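Long-range contacts in core protein VP4 (Bluetongue virus, PDB 2JHP), which caps the RNA transcripts of the virus, as a multi-enzyme assembly line within the inner core, and binds S-adenosyl-L-homocysteine, the by-product of methyl transfer: residues A[264-269]-A[283-288]; A[305-310]-A[334-339]; A[260-265]-A[301-306]. One frame throughout, in Å; residues are numbered along the deposited sequence.

Contact 1: residues A[264-269]-A[283-288]. With SAH (S-adenosyl-L-homocysteine), chain C.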
loop_
_atom_site.group_PDB
_atom_site.type_symbol
_atom_site.label_atom_id
_atom_site.label_comp_id
_atom_site.label_asym_id
_atom_site.label_seq_id
_atom_site.Cartn_x
_atom_site.Cartn_y
_atom_site.Cartn_z
ATOM N N TRP A 264 -10.302 26.073 -15.616
ATOM C CA TRP A 264 -10.404 27.013 -16.755
ATOM C C TRP A 264 -9.735 26.444 -17.998
ATOM O O TRP A 264 -8.512 26.235 -18.017
ATOM C CB TRP A 264 -9.779 28.366 -16.390
ATOM C CG TRP A 264 -9.800 29.442 -17.473
ATOM C CD1 TRP A 264 -8.920 29.584 -18.514
ATOM C CD2 TRP A 264 -10.713 30.545 -17.571
ATOM N NE1 TRP A 264 -9.239 30.702 -19.263
ATOM C CE2 TRP A 264 -10.333 31.312 -18.703
ATOM C CE3 TRP A 264 -11.817 30.960 -16.815
ATOM C CZ2 TRP A 264 -11.029 32.454 -19.097
ATOM C CZ3 TRP A 264 -12.501 32.098 -17.206
ATOM C CH2 TRP A 264 -12.108 32.828 -18.337
ATOM N N ASP A 265 -10.553 26.197 -19.026
ATOM C CA ASP A 265 -10.097 25.635 -20.304
ATOM C C ASP A 265 -10.612 26.449 -21.485
ATOM O O ASP A 265 -10.828 25.922 -22.583
ATOM C CB ASP A 265 -10.511 24.155 -20.435
ATOM C CG ASP A 265 -9.677 23.399 -21.470
ATOM O OD1 ASP A 265 -8.474 23.711 -21.630
ATOM O OD2 ASP A 265 -10.222 22.491 -22.128
ATOM N N VAL A 266 -10.783 27.745 -21.254
ATOM C CA VAL A 266 -11.313 28.672 -22.254
ATOM C C VAL A 266 -10.383 28.873 -23.470
ATOM O O VAL A 266 -9.183 29.126 -23.322
ATOM C CB VAL A 266 -11.680 30.023 -21.584
ATOM C CG1 VAL A 266 -12.106 31.066 -22.602
ATOM C CG2 VAL A 266 -12.769 29.810 -20.543
ATOM N N SER A 267 -10.961 28.733 -24.663
ATOM C CA SER A 267 -10.292 29.007 -25.940
ATOM C C SER A 267 -11.343 29.340 -27.014
ATOM O O SER A 267 -12.499 28.929 -26.896
ATOM C CB SER A 267 -9.442 27.812 -26.383
ATOM O OG SER A 267 -10.249 26.759 -26.878
ATOM N N SER A 268 -10.937 30.076 -28.051
ATOM C CA SER A 268 -11.867 30.530 -29.097
ATOM C C SER A 268 -11.380 30.242 -30.519
ATOM O O SER A 268 -10.377 29.558 -30.711
ATOM C CB SER A 268 -12.167 32.025 -28.930
ATOM O OG SER A 268 -13.138 32.249 -27.922
ATOM N N ASP A 269 -12.115 30.755 -31.507
ATOM C CA ASP A 269 -11.723 30.694 -32.919
ATOM C C ASP A 269 -10.855 31.895 -33.292
ATOM O O ASP A 269 -10.732 32.249 -34.474
ATOM C CB ASP A 269 -12.962 30.648 -33.818
ATOM C CG ASP A 269 -13.363 29.234 -34.195
ATOM O OD1 ASP A 269 -12.838 28.715 -35.208
ATOM O OD2 ASP A 269 -14.215 28.646 -33.486
ATOM N N PHE A 283 -3.619 34.703 -25.142
ATOM C CA PHE A 283 -2.869 35.157 -23.983
ATOM C C PHE A 283 -3.789 35.852 -22.971
ATOM O O PHE A 283 -3.729 35.576 -21.774
ATOM C CB PHE A 283 -1.741 36.087 -24.435
ATOM C CG PHE A 283 -0.670 36.286 -23.405
ATOM C CD1 PHE A 283 0.403 35.402 -23.320
ATOM C CD2 PHE A 283 -0.725 37.368 -22.523
ATOM C CE1 PHE A 283 1.404 35.578 -22.361
ATOM C CE2 PHE A 283 0.274 37.558 -21.552
ATOM C CZ PHE A 283 1.343 36.660 -21.477
ATOM N N ALA A 284 -4.651 36.740 -23.462
ATOM C CA ALA A 284 -5.572 37.470 -22.593
ATOM C C ALA A 284 -6.648 36.566 -21.978
ATOM O O ALA A 284 -7.228 36.911 -20.954
ATOM C CB ALA A 284 -6.193 38.650 -23.331
ATOM N N GLU A 285 -6.909 35.423 -22.608
ATOM C CA GLU A 285 -7.818 34.406 -22.040
ATOM C C GLU A 285 -7.177 33.629 -20.907
ATOM O O GLU A 285 -7.798 33.439 -19.866
ATOM C CB GLU A 285 -8.325 33.422 -23.101
ATOM C CG GLU A 285 -9.196 34.063 -24.172
ATOM C CD GLU A 285 -9.430 33.139 -25.351
ATOM O OE1 GLU A 285 -8.620 32.199 -25.550
ATOM O OE2 GLU A 285 -10.424 33.360 -26.077
ATOM N N ASP A 286 -5.945 33.174 -21.112
ATOM C CA ASP A 286 -5.236 32.444 -20.065
ATOM C C ASP A 286 -5.050 33.347 -18.849
ATOM O O ASP A 286 -5.291 32.918 -17.722
ATOM C CB ASP A 286 -3.881 31.916 -20.561
ATOM C CG ASP A 286 -4.009 30.859 -21.673
ATOM O OD1 ASP A 286 -5.134 30.377 -21.964
ATOM O OD2 ASP A 286 -2.955 30.498 -22.240
ATOM N N ARG A 287 -4.640 34.593 -19.098
ATOM C CA ARG A 287 -4.473 35.610 -18.054
ATOM C C ARG A 287 -5.776 35.918 -17.314
ATOM O O ARG A 287 -5.746 36.228 -16.122
ATOM C CB ARG A 287 -3.912 36.935 -18.627
ATOM C CG ARG A 287 -2.397 37.018 -18.937
ATOM C CD ARG A 287 -1.571 35.811 -18.429
ATOM N NE ARG A 287 -1.263 34.881 -19.519
ATOM C CZ ARG A 287 -0.942 33.601 -19.361
ATOM N NH1 ARG A 287 -0.890 33.068 -18.149
ATOM N NH2 ARG A 287 -0.683 32.848 -20.426
ATOM N N LEU A 288 -6.904 35.855 -18.029
ATOM C CA LEU A 288 -8.215 36.169 -17.453
ATOM C C LEU A 288 -8.638 35.118 -16.440
ATOM O O LEU A 288 -9.078 35.460 -15.340
ATOM C CB LEU A 288 -9.293 36.294 -18.534
ATOM C CG LEU A 288 -10.688 36.682 -18.030
ATOM C CD1 LEU A 288 -10.634 38.041 -17.327
ATOM C CD2 LEU A 288 -11.732 36.692 -19.156
HETATM N N SAH C . -12.908 21.446 -22.160
HETATM C CA SAH C . -13.259 21.100 -23.575
HETATM C CB SAH C . -12.268 21.690 -24.582
HETATM C CG SAH C . -12.217 23.215 -24.575
HETATM S SD SAH C . -12.915 23.899 -26.093
HETATM C C SAH C . -13.372 19.588 -23.743
HETATM O O SAH C . -12.772 18.818 -22.991
HETATM O OXT SAH C . -14.078 19.107 -24.629
HETATM C "C5'" SAH C . -12.909 25.597 -25.487
HETATM C "C4'" SAH C . -14.337 26.041 -25.228
HETATM O "O4'" SAH C . -14.360 27.243 -24.502
HETATM C "C3'" SAH C . -15.124 26.311 -26.499
HETATM O "O3'" SAH C . -16.027 25.249 -26.669
HETATM C "C2'" SAH C . -15.844 27.627 -26.254
HETATM O "O2'" SAH C . -17.232 27.496 -26.445
HETATM C "C1'" SAH C . -15.581 27.887 -24.787
HETATM N N9 SAH C . -15.473 29.294 -24.374
HETATM C C8 SAH C . -14.895 30.345 -25.037
HETATM N N7 SAH C . -15.001 31.445 -24.255
HETATM C C5 SAH C . -15.623 31.108 -23.105
HETATM C C6 SAH C . -15.982 31.831 -21.971
HETATM N N6 SAH C . -15.707 33.128 -21.889
HETATM N N1 SAH C . -16.631 31.190 -20.930
HETATM C C2 SAH C . -16.919 29.846 -21.012
HETATM N N3 SAH C . -16.554 29.136 -22.141
HETATM C C4 SAH C . -15.921 29.756 -23.167
#
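Trp264 meets Leu288 at the outer corner of its indole, where CH2 of Trp264 lies 4.0 Å from CD2 of Leu288 and the two side chains cross at a slant. The contact belongs to a Rossmann-type methyltransferase fold. It joins the end of strand 260-264 and the loop after it to helix 280-295, which covers the sheet here. Within the same segment, CG2 of Val266 sits over the other side of the ring plane, 3.3 Å above the centre of the Trp264 ring. The Trp264 ring stands toward the helix because CG is anti to the backbone N (chi1 180°). This brings NE1 of Trp264 3.2 Å from O of Glu285. The Glu285 side chain reaches out extended from the helix to the loop. Its OE1 lies 3.6 Å from CA of Ser267. OG of Ser268 is 3.5 Å from OE2 of Glu285, at best a weak bond. The stronger partner of Glu285 is Arg308, which also pairs with Asp286. The helix thus backs a loop that lines the pocket of S-adenosyl-L-homocysteine. CG2 of Val266 also lies near the adenine, but CG1 of Val266 comes closest, 3.4 Å from N7 of the ligand.

Contact 2: residues A[305-310]-A[334-339]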
loop_
_atom_site.group_PDB
_atom_site.type_symbol
_atom_site.label_atom_id
_atom_site.label_comp_id
_atom_site.label_asym_id
_atom_site.label_seq_id
_atom_site.Cartn_x
_atom_site.Cartn_y
_atom_site.Cartn_z
ATOM N N ILE A 305 -5.535 26.258 -14.566
ATOM C CA ILE A 305 -5.766 27.112 -15.735
ATOM C C ILE A 305 -5.032 26.635 -17.004
ATOM O O ILE A 305 -3.878 26.195 -16.953
ATOM C CB ILE A 305 -5.378 28.601 -15.441
ATOM C CG1 ILE A 305 -5.785 29.034 -14.011
ATOM C CG2 ILE A 305 -5.934 29.539 -16.525
ATOM C CD1 ILE A 305 -7.291 29.152 -13.741
ATOM N N LYS A 306 -5.720 26.733 -18.137
ATOM C CA LYS A 306 -5.124 26.501 -19.450
ATOM C C LYS A 306 -3.923 27.425 -19.646
ATOM O O LYS A 306 -3.985 28.608 -19.312
ATOM C CB LYS A 306 -6.165 26.767 -20.532
ATOM C CG LYS A 306 -5.896 26.106 -21.862
ATOM C CD LYS A 306 -6.735 26.761 -22.961
ATOM C CE LYS A 306 -7.237 25.748 -23.976
ATOM N NZ LYS A 306 -6.184 24.770 -24.338
ATOM N N HIS A 307 -2.832 26.887 -20.177
ATOM C CA HIS A 307 -1.614 27.670 -20.304
ATOM C C HIS A 307 -0.884 27.443 -21.620
ATOM O O HIS A 307 0.050 26.645 -21.683
ATOM C CB HIS A 307 -0.673 27.369 -19.136
ATOM C CG HIS A 307 0.401 28.391 -18.949
ATOM N ND1 HIS A 307 1.644 28.278 -19.534
ATOM C CD2 HIS A 307 0.419 29.549 -18.246
ATOM C CE1 HIS A 307 2.382 29.320 -19.195
ATOM N NE2 HIS A 307 1.662 30.109 -18.419
ATOM N N ARG A 308 -1.300 28.143 -22.671
ATOM C CA ARG A 308 -0.562 28.079 -23.945
ATOM C C ARG A 308 0.626 29.034 -23.922
ATOM O O ARG A 308 0.487 30.194 -23.547
ATOM C CB ARG A 308 -1.461 28.302 -25.191
ATOM C CG ARG A 308 -2.612 29.305 -25.036
ATOM C CD ARG A 308 -3.932 28.652 -24.558
ATOM N NE ARG A 308 -4.936 28.586 -25.616
ATOM C CZ ARG A 308 -5.965 29.419 -25.728
ATOM N NH1 ARG A 308 -6.147 30.403 -24.849
ATOM N NH2 ARG A 308 -6.812 29.269 -26.735
ATOM N N ILE A 309 1.797 28.516 -24.289
ATOM C CA ILE A 309 3.018 29.315 -24.403
ATOM C C ILE A 309 3.010 30.124 -25.700
ATOM O O ILE A 309 2.857 29.555 -26.784
ATOM C CB ILE A 309 4.283 28.440 -24.399
ATOM C CG1 ILE A 309 4.096 27.250 -23.462
ATOM C CG2 ILE A 309 5.516 29.281 -24.030
ATOM C CD1 ILE A 309 4.873 26.008 -23.851
ATOM N N PRO A 310 3.170 31.456 -25.586
ATOM C CA PRO A 310 3.230 32.383 -26.730
ATOM C C PRO A 310 4.426 32.129 -27.659
ATOM O O PRO A 310 5.413 31.510 -27.249
ATOM C CB PRO A 310 3.351 33.756 -26.062
ATOM C CG PRO A 310 3.894 33.474 -24.687
ATOM C CD PRO A 310 3.279 32.165 -24.294
ATOM N N TYR A 334 2.324 22.745 -27.507
ATOM C CA TYR A 334 3.007 23.692 -26.615
ATOM C C TYR A 334 2.066 24.389 -25.659
ATOM O O TYR A 334 1.871 25.606 -25.705
ATOM C CB TYR A 334 3.851 24.687 -27.398
ATOM C CG TYR A 334 5.119 24.061 -27.896
ATOM C CD1 TYR A 334 5.225 23.626 -29.214
ATOM C CD2 TYR A 334 6.203 23.876 -27.041
ATOM C CE1 TYR A 334 6.383 23.037 -29.679
ATOM C CE2 TYR A 334 7.363 23.284 -27.487
ATOM C CZ TYR A 334 7.452 22.873 -28.811
ATOM O OH TYR A 334 8.605 22.296 -29.272
ATOM N N GLU A 335 1.509 23.578 -24.778
ATOM C CA GLU A 335 0.524 23.999 -23.801
ATOM C C GLU A 335 0.798 23.251 -22.504
ATOM O O GLU A 335 1.060 22.041 -22.506
ATOM C CB GLU A 335 -0.866 23.669 -24.328
ATOM C CG GLU A 335 -2.007 24.113 -23.469
ATOM C CD GLU A 335 -3.336 23.780 -24.111
ATOM O OE1 GLU A 335 -3.686 24.445 -25.111
ATOM O OE2 GLU A 335 -4.029 22.855 -23.621
ATOM N N LEU A 336 0.770 23.988 -21.404
ATOM C CA LEU A 336 0.951 23.407 -20.083
ATOM C C LEU A 336 -0.314 23.636 -19.289
ATOM O O LEU A 336 -1.305 24.135 -19.829
ATOM C CB LEU A 336 2.137 24.055 -19.367
ATOM C CG LEU A 336 3.476 24.075 -20.109
ATOM C CD1 LEU A 336 4.408 25.004 -19.391
ATOM C CD2 LEU A 336 4.103 22.692 -20.247
ATOM N N ARG A 337 -0.281 23.262 -18.014
ATOM C CA ARG A 337 -1.364 23.577 -17.089
ATOM C C ARG A 337 -0.829 24.403 -15.937
ATOM O O ARG A 337 0.280 24.178 -15.448
ATOM C CB ARG A 337 -2.051 22.310 -16.579
ATOM C CG ARG A 337 -2.883 21.585 -17.623
ATOM C CD ARG A 337 -4.054 22.428 -18.083
ATOM N NE ARG A 337 -4.603 21.939 -19.342
ATOM C CZ ARG A 337 -5.612 22.507 -20.000
ATOM N NH1 ARG A 337 -6.222 23.581 -19.513
ATOM N NH2 ARG A 337 -6.027 21.987 -21.147
ATOM N N ASN A 338 -1.620 25.384 -15.534
ATOM C CA ASN A 338 -1.236 26.288 -14.474
ATOM C C ASN A 338 -1.983 25.903 -13.228
ATOM O O ASN A 338 -3.191 26.110 -13.139
ATOM C CB ASN A 338 -1.568 27.729 -14.863
ATOM C CG ASN A 338 -1.049 28.746 -13.862
ATOM O OD1 ASN A 338 -1.236 29.941 -14.046
ATOM N ND2 ASN A 338 -0.404 28.282 -12.801
ATOM N N PHE A 339 -1.265 25.312 -12.281
ATOM C CA PHE A 339 -1.845 25.011 -10.988
ATOM C C PHE A 339 -1.674 26.199 -10.042
ATOM O O PHE A 339 -0.578 26.766 -9.920
ATOM C CB PHE A 339 -1.255 23.731 -10.378
ATOM C CG PHE A 339 -1.705 23.483 -8.965
ATOM C CD1 PHE A 339 -3.014 23.098 -8.693
ATOM C CD2 PHE A 339 -0.830 23.669 -7.903
ATOM C CE1 PHE A 339 -3.434 22.887 -7.388
ATOM C CE2 PHE A 339 -1.243 23.462 -6.598
ATOM C CZ PHE A 339 -2.544 23.070 -6.338
#
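Strands 305-308 and 335-339 run antiparallel at 147°, their axes 4.6 Å apart. They bring the single reversed strand 335-341 against strand 302-308, as in the class I methyltransferase sheet. Ile305 and Asn338 form a hydrogen-bonded pair, with N of Ile305 2.7 Å from O of Asn338. N of Leu336 bonds to O of His307 at 2.8 Å, while the bond from N of His307 to O of Leu336 is weak. Beyond the strands, N of Ile309 still bonds to O of Tyr334. Lys306, Arg308, Glu335 and Arg337 share one face of the sheet. The Lys306 chain bends near its end and sets NZ 2.6 Å from OE1 and 3.0 Å from OE2 of Glu335. This salt bridge meets OE1 from above the carboxylate plane. Arg337 completes the network: its NH2 is 3.3 Å from OE2 of Glu335, well out of the guanidinium plane, so charge alone links them. Its N-H groups serve other partners, Gln326 and Asp265. The other face carries His307, Leu336 and Asn338, and His307 packs on strand 315-320. CD1 of Ile309 comes to the edge of the Tyr334 ring and lies 3.9 Å from CB of Tyr334.

Contact 3: residues A[260-265]-A[301-306]. With SAH (S-adenosyl-L-homocysteine), chain C.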
loop_
_atom_site.group_PDB
_atom_site.type_symbol
_atom_site.label_atom_id
_atom_site.label_comp_id
_atom_site.label_asym_id
_atom_site.label_seq_id
_atom_site.Cartn_x
_atom_site.Cartn_y
_atom_site.Cartn_z
ATOM N N ARG A 260 -13.942 24.012 -2.967
ATOM C CA ARG A 260 -14.241 24.258 -4.370
ATOM C C ARG A 260 -12.953 24.277 -5.182
ATOM O O ARG A 260 -11.927 24.774 -4.714
ATOM C CB ARG A 260 -14.978 25.581 -4.545
ATOM C CG ARG A 260 -16.316 25.671 -3.843
ATOM C CD ARG A 260 -16.935 27.060 -4.031
ATOM N NE ARG A 260 -17.977 27.354 -3.051
ATOM C CZ ARG A 260 -17.808 28.134 -1.986
ATOM N NH1 ARG A 260 -16.627 28.696 -1.745
ATOM N NH2 ARG A 260 -18.819 28.335 -1.146
ATOM N N LEU A 261 -13.015 23.726 -6.392
ATOM C CA LEU A 261 -11.912 23.799 -7.360
ATOM C C LEU A 261 -12.353 24.501 -8.639
ATOM O O LEU A 261 -13.435 24.229 -9.168
ATOM C CB LEU A 261 -11.379 22.400 -7.683
ATOM C CG LEU A 261 -10.666 22.094 -9.004
ATOM C CD1 LEU A 261 -9.301 22.754 -9.084
ATOM C CD2 LEU A 261 -10.538 20.588 -9.090
ATOM N N PHE A 262 -11.493 25.394 -9.124
ATOM C CA PHE A 262 -11.751 26.207 -10.299
ATOM C C PHE A 262 -10.953 25.659 -11.484
ATOM O O PHE A 262 -9.723 25.598 -11.435
ATOM C CB PHE A 262 -11.350 27.654 -9.983
ATOM C CG PHE A 262 -11.617 28.642 -11.094
ATOM C CD1 PHE A 262 -12.849 29.282 -11.189
ATOM C CD2 PHE A 262 -10.623 28.968 -12.011
ATOM C CE1 PHE A 262 -13.096 30.210 -12.203
ATOM C CE2 PHE A 262 -10.858 29.901 -13.026
ATOM C CZ PHE A 262 -12.097 30.521 -13.123
ATOM N N ILE A 263 -11.664 25.248 -12.535
ATOM C CA ILE A 263 -11.050 24.681 -13.745
ATOM C C ILE A 263 -11.358 25.562 -14.969
ATOM O O ILE A 263 -12.528 25.767 -15.308
ATOM C CB ILE A 263 -11.519 23.227 -14.007
ATOM C CG1 ILE A 263 -11.176 22.325 -12.819
ATOM C CG2 ILE A 263 -10.881 22.685 -15.289
ATOM C CD1 ILE A 263 -11.491 20.846 -13.029
ATOM N N TRP A 264 -10.302 26.073 -15.616
ATOM C CA TRP A 264 -10.404 27.013 -16.755
ATOM C C TRP A 264 -9.735 26.444 -17.998
ATOM O O TRP A 264 -8.512 26.235 -18.017
ATOM C CB TRP A 264 -9.779 28.366 -16.390
ATOM C CG TRP A 264 -9.800 29.442 -17.473
ATOM C CD1 TRP A 264 -8.920 29.584 -18.514
ATOM C CD2 TRP A 264 -10.713 30.545 -17.571
ATOM N NE1 TRP A 264 -9.239 30.702 -19.263
ATOM C CE2 TRP A 264 -10.333 31.312 -18.703
ATOM C CE3 TRP A 264 -11.817 30.960 -16.815
ATOM C CZ2 TRP A 264 -11.029 32.454 -19.097
ATOM C CZ3 TRP A 264 -12.501 32.098 -17.206
ATOM C CH2 TRP A 264 -12.108 32.828 -18.337
ATOM N N ASP A 265 -10.553 26.197 -19.026
ATOM C CA ASP A 265 -10.097 25.635 -20.304
ATOM C C ASP A 265 -10.612 26.449 -21.485
ATOM O O ASP A 265 -10.828 25.922 -22.583
ATOM C CB ASP A 265 -10.511 24.155 -20.435
ATOM C CG ASP A 265 -9.677 23.399 -21.470
ATOM O OD1 ASP A 265 -8.474 23.711 -21.630
ATOM O OD2 ASP A 265 -10.222 22.491 -22.128
ATOM N N SER A 301 -10.162 26.396 -3.030
ATOM C CA SER A 301 -8.924 25.760 -2.547
ATOM C C SER A 301 -7.788 25.773 -3.594
ATOM O O SER A 301 -6.604 25.842 -3.243
ATOM C CB SER A 301 -9.203 24.312 -2.187
ATOM O OG SER A 301 -9.404 23.569 -3.378
ATOM N N SER A 302 -8.161 25.673 -4.867
ATOM C CA SER A 302 -7.193 25.472 -5.936
ATOM C C SER A 302 -7.780 25.784 -7.302
ATOM O O SER A 302 -8.993 25.764 -7.486
ATOM C CB SER A 302 -6.667 24.031 -5.919
ATOM O OG SER A 302 -7.718 23.103 -5.681
ATOM N N ALA A 303 -6.906 26.072 -8.257
ATOM C CA ALA A 303 -7.326 26.333 -9.622
ATOM C C ALA A 303 -6.383 25.650 -10.595
ATOM O O ALA A 303 -5.177 25.548 -10.340
ATOM C CB ALA A 303 -7.374 27.828 -9.889
ATOM N N LEU A 304 -6.943 25.166 -11.697
ATOM C CA LEU A 304 -6.129 24.684 -12.811
ATOM C C LEU A 304 -6.479 25.451 -14.089
ATOM O O LEU A 304 -7.584 25.318 -14.620
ATOM C CB LEU A 304 -6.300 23.178 -13.003
ATOM C CG LEU A 304 -5.179 22.439 -13.743
ATOM C CD1 LEU A 304 -3.853 22.456 -12.976
ATOM C CD2 LEU A 304 -5.610 21.018 -13.989
ATOM N N ILE A 305 -5.535 26.258 -14.566
ATOM C CA ILE A 305 -5.766 27.112 -15.735
ATOM C C ILE A 305 -5.032 26.635 -17.004
ATOM O O ILE A 305 -3.878 26.195 -16.953
ATOM C CB ILE A 305 -5.378 28.601 -15.441
ATOM C CG1 ILE A 305 -5.785 29.034 -14.011
ATOM C CG2 ILE A 305 -5.934 29.539 -16.525
ATOM C CD1 ILE A 305 -7.291 29.152 -13.741
ATOM N N LYS A 306 -5.720 26.733 -18.137
ATOM C CA LYS A 306 -5.124 26.501 -19.450
ATOM C C LYS A 306 -3.923 27.425 -19.646
ATOM O O LYS A 306 -3.985 28.608 -19.312
ATOM C CB LYS A 306 -6.165 26.767 -20.532
ATOM C CG LYS A 306 -5.896 26.106 -21.862
ATOM C CD LYS A 306 -6.735 26.761 -22.961
ATOM C CE LYS A 306 -7.237 25.748 -23.976
ATOM N NZ LYS A 306 -6.184 24.770 -24.338
HETATM N N SAH C . -12.908 21.446 -22.160
HETATM C CA SAH C . -13.259 21.100 -23.575
HETATM C CB SAH C . -12.268 21.690 -24.582
HETATM C CG SAH C . -12.217 23.215 -24.575
HETATM S SD SAH C . -12.915 23.899 -26.093
HETATM C C SAH C . -13.372 19.588 -23.743
HETATM O O SAH C . -12.772 18.818 -22.991
HETATM O OXT SAH C . -14.078 19.107 -24.629
HETATM C "C5'" SAH C . -12.909 25.597 -25.487
HETATM C "C4'" SAH C . -14.337 26.041 -25.228
HETATM O "O4'" SAH C . -14.360 27.243 -24.502
HETATM C "C3'" SAH C . -15.124 26.311 -26.499
HETATM O "O3'" SAH C . -16.027 25.249 -26.669
HETATM C "C2'" SAH C . -15.844 27.627 -26.254
HETATM O "O2'" SAH C . -17.232 27.496 -26.445
HETATM C "C1'" SAH C . -15.581 27.887 -24.787
HETATM N N9 SAH C . -15.473 29.294 -24.374
HETATM C C8 SAH C . -14.895 30.345 -25.037
HETATM N N7 SAH C . -15.001 31.445 -24.255
HETATM C C5 SAH C . -15.623 31.108 -23.105
HETATM C C6 SAH C . -15.982 31.831 -21.971
HETATM N N6 SAH C . -15.707 33.128 -21.889
HETATM N N1 SAH C . -16.631 31.190 -20.930
HETATM C C2 SAH C . -16.919 29.846 -21.012
HETATM N N3 SAH C . -16.554 29.136 -22.141
HETATM C C4 SAH C . -15.921 29.756 -23.167
#
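Lys306 crosses the carboxylate of Asp265, and every atom of its side chain lies within about 4 Å of OD1. Its CB is also 3.5 Å from the backbone O of Trp264. CG of Lys306 comes 3.5 Å from OD1 of Asp265. CD passes a little farther off. CE of Lys306 makes the closest approach, 3.3 Å from the same OD1. The chain bends at chi3 and chi4 (-143° and -43°), and NZ of Lys306 ends 3.7 Å from OD1 of Asp265, a long salt bridge. The stronger partner of NZ is Glu335. OD1 of Asp265 is also held by Arg337. The other oxygen, OD2 of Asp265, accepts a hydrogen bond of 2.9 Å from the amino N of S-adenosyl-L-homocysteine. One carboxylate oxygen thus serves the ligand and the other the basic groups, which probably fixes its rotation.

The strands behind it are parallel, at 6°, and are joined by a ladder that is clear from Phe262 to Lys306. N of Trp264 bonds to O of Leu304, and N of Lys306 to O of Trp264. Ile305 touches both aromatic side chains. Its CD1 meets CE2 of Phe262 at 3.7 Å, at the ring edge and in the ring plane. Its CG2 lies 3.6 Å from CD1 of Trp264.

These are the two strands of a beta-alpha-beta crossover through helix 280-295. Strand 192-196 flanks 260-264, and strand 335-341 flanks 302-308. Ile263 and Leu304 pack on helix 178-186, while Ile305 and Trp264 turn toward helix 280-295.

The three contacts form one continuous piece of the methyltransferase sheet and its covering helix. Their centres lie about 10 Å (contacts 1 and 2), 12 Å (2 and 3) and 13 Å (1 and 3) apart. Contacts 1 and 3 share Trp264 and Asp265, and both touch S-adenosyl-L-homocysteine. Contacts 2 and 3 share Ile305 and Lys306 on strand 302-308. Across them, NH2 of Arg337 forms a salt bridge of 3.0 Å to OD1 of Asp265, so the reversed strand of contact 2 braces a residue that binds the ligand. The helix of contact 1 touches strand 302-308, with CG of Asp286 3.3 Å from O of Lys306. The Lys306 side chain itself comes within about 6 Å of the ligand.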